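Local atomic coordinates of esterase (Pseudomonas putida, PDB entry 1ZOI), a protein that hydrolyses esters stereoselectively, an alpha/beta hydrolase studied for the synthesis of D-beta-acetylthioisobutyric acid. Residues G136-K140 / S141-G145. Residues are numbered along the deposited sequence; the frame is centred on the assembly and turned at random.
Sequences GGLPK and SVFDG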
ATOM      1  N   GLY A 136      18.537 -19.665  29.129  1.00 25.83           N
ATOM      2  CA  GLY A 136      17.542 -18.680  29.519  1.00 24.49           C
ATOM      3  C   GLY A 136      16.676 -18.193  28.371  1.00 23.51           C
ATOM      4  O   GLY A 136      15.827 -17.322  28.554  1.00 22.51           O
ATOM      5  N   GLY A 137      16.879 -18.760  27.188  1.00 21.55           N
ATOM      6  CA  GLY A 137      16.097 -18.344  26.039  1.00 19.79           C
ATOM      7  C   GLY A 137      14.683 -18.898  26.024  1.00 19.65           C
ATOM      8  O   GLY A 137      14.258 -19.591  26.949  1.00 20.74           O
ATOM      9  N   LEU A 138      13.948 -18.585  24.964  1.00 17.15           N
ATOM     10  CA  LEU A 138      12.577 -19.051  24.799  1.00 15.64           C
ATOM     11  C   LEU A 138      12.578 -20.341  23.987  1.00 15.23           C
ATOM     12  O   LEU A 138      13.299 -20.452  22.994  1.00 14.05           O
ATOM     13  CB  LEU A 138      11.751 -17.998  24.052  1.00 17.44           C
ATOM     14  CG  LEU A 138      11.245 -16.778  24.816  1.00 16.51           C
ATOM     15  CD1 LEU A 138      10.799 -15.706  23.826  1.00 19.16           C
ATOM     16  CD2 LEU A 138      10.097 -17.191  25.726  1.00 17.79           C
ATOM     17  N   PRO A 139      11.772 -21.334  24.392  1.00 16.83           N
ATOM     18  CA  PRO A 139      11.739 -22.590  23.634  1.00 17.80           C
ATOM     19  C   PRO A 139      11.435 -22.336  22.157  1.00 16.76           C
ATOM     20  O   PRO A 139      10.629 -21.470  21.816  1.00 15.99           O
ATOM     21  CB  PRO A 139      10.648 -23.399  24.344  1.00 25.28           C
ATOM     22  CG  PRO A 139       9.786 -22.354  24.984  1.00 27.45           C
ATOM     23  CD  PRO A 139      10.795 -21.359  25.492  1.00 24.08           C
ATOM     24  N   LYS A 140      12.098 -23.088  21.286  1.00 15.85           N
ATOM     25  CA  LYS A 140      11.915 -22.928  19.849  1.00 14.52           C
ATOM     26  C   LYS A 140      10.452 -23.040  19.430  1.00 15.73           C
ATOM     27  O   LYS A 140      10.038 -22.433  18.443  1.00 14.76           O
ATOM     28  CB  LYS A 140      12.762 -23.962  19.101  1.00 15.29           C
ATOM     29  CG  LYS A 140      12.691 -23.848  17.583  1.00 16.64           C
ATOM     30  CD  LYS A 140      13.751 -24.717  16.915  1.00 20.15           C
ATOM     31  CE  LYS A 140      13.638 -24.680  15.393  1.00 19.70           C
ATOM     32  NZ  LYS A 140      12.399 -25.351  14.904  1.00 22.79           N
ATOM     33  N   SER A 141       9.669 -23.802  20.190  1.00 15.24           N
ATOM     34  CA  SER A 141       8.253 -23.986  19.892  1.00 15.07           C
ATOM     35  C   SER A 141       7.507 -22.662  19.763  1.00 14.80           C
ATOM     36  O   SER A 141       6.541 -22.558  19.008  1.00 15.73           O
ATOM     37  CB  SER A 141       7.591 -24.839  20.980  1.00 16.52           C
ATOM     38  OG  SER A 141       7.664 -24.198  22.242  1.00 16.41           O
ATOM     39  N   VAL A 142       7.948 -21.658  20.516  1.00 13.23           N
ATOM     40  CA  VAL A 142       7.325 -20.341  20.484  1.00 12.79           C
ATOM     41  C   VAL A 142       7.472 -19.747  19.083  1.00 12.42           C
ATOM     42  O   VAL A 142       6.515 -19.208  18.511  1.00 11.63           O
ATOM     43  CB  VAL A 142       7.993 -19.403  21.510  1.00 12.29           C
ATOM     44  CG1 VAL A 142       7.519 -17.969  21.306  1.00 13.45           C
ATOM     45  CG2 VAL A 142       7.657 -19.871  22.927  1.00 11.52           C
ATOM     46  N   PHE A 143       8.670 -19.868  18.530  1.00 14.09           N
ATOM     47  CA  PHE A 143       8.948 -19.335  17.206  1.00 13.50           C
ATOM     48  C   PHE A 143       8.318 -20.197  16.118  1.00 13.74           C
ATOM     49  O   PHE A 143       7.919 -19.683  15.076  1.00 14.25           O
ATOM     50  CB  PHE A 143      10.463 -19.182  17.033  1.00 14.42           C
ATOM     51  CG  PHE A 143      11.094 -18.352  18.120  1.00 13.84           C
ATOM     52  CD1 PHE A 143      10.760 -17.007  18.268  1.00 11.96           C
ATOM     53  CD2 PHE A 143      11.955 -18.929  19.046  1.00 13.99           C
ATOM     54  CE1 PHE A 143      11.270 -16.253  19.325  1.00 13.61           C
ATOM     55  CE2 PHE A 143      12.474 -18.180  20.111  1.00 12.63           C
ATOM     56  CZ  PHE A 143      12.127 -16.839  20.249  1.00 14.11           C
ATOM     57  N   ASP A 144       8.204 -21.502  16.363  1.00 13.85           N
ATOM     58  CA  ASP A 144       7.561 -22.380  15.385  1.00 12.78           C
ATOM     59  C   ASP A 144       6.096 -21.946  15.286  1.00 12.58           C
ATOM     60  O   ASP A 144       5.493 -21.971  14.207  1.00 11.32           O
ATOM     61  CB  ASP A 144       7.618 -23.852  15.826  1.00 16.43           C
ATOM     62  CG  ASP A 144       9.032 -24.393  15.924  1.00 16.36           C
ATOM     63  OD1 ASP A 144       9.938 -23.877  15.236  1.00 18.53           O
ATOM     64  OD2 ASP A 144       9.238 -25.364  16.688  1.00 21.77           O
ATOM     65  N   GLY A 145       5.531 -21.549  16.422  1.00 10.97           N
ATOM     66  CA  GLY A 145       4.150 -21.104  16.451  1.00 12.81           C
ATOM     67  C   GLY A 145       3.953 -19.860  15.605  1.00 12.73           C
ATOM     68  O   GLY A 145       2.960 -19.753  14.879  1.00 13.81           O
TER
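Lys140 and Asp144 form an i to i+4 salt bridge across the first turn of helix 140-152, the helix that follows the loop after strand 118-121 in this alpha/beta hydrolase fold. The turn is a compact example of how a chain entering a helix is secured by backbone and side chains together. Val142 N donates to Pro139 O at 3.0 Å. One residue on, Lys140 O receives Asp144 N at 2.9 Å and a weak, strongly bent bond from Phe143 N.

Two apolar contacts accompany these bonds. The Leu138 and Phe143 side chains cross at about a right angle, with Leu138 CB and CD1 both close to Phe143 CZ; Leu138 CD1 lies 4.0 Å from Phe143 CZ. With CG anti to its own carbonyl carbon (chi1 -55°), the buried Phe143 ring reaches back beside Leu138 and also touches Ile200 and Ser204 of helix 193-204, joining the new turn to that helix. Pro139 lays CG against Val142 CG2 at 3.9 Å, while Pro139 CB lies 3.7 Å from Ser141 OG.

The lysine chain runs extended from a chi1 of -178° and bends only at its last torsion, which turns the ammonium toward the carboxylate; the two side chains cross nearly perpendicularly. Gln205 and Val129 also touch this lysine. Lys140 NZ sits 2.9 Å from Asp144 OD1, on the syn lone pair of that oxygen.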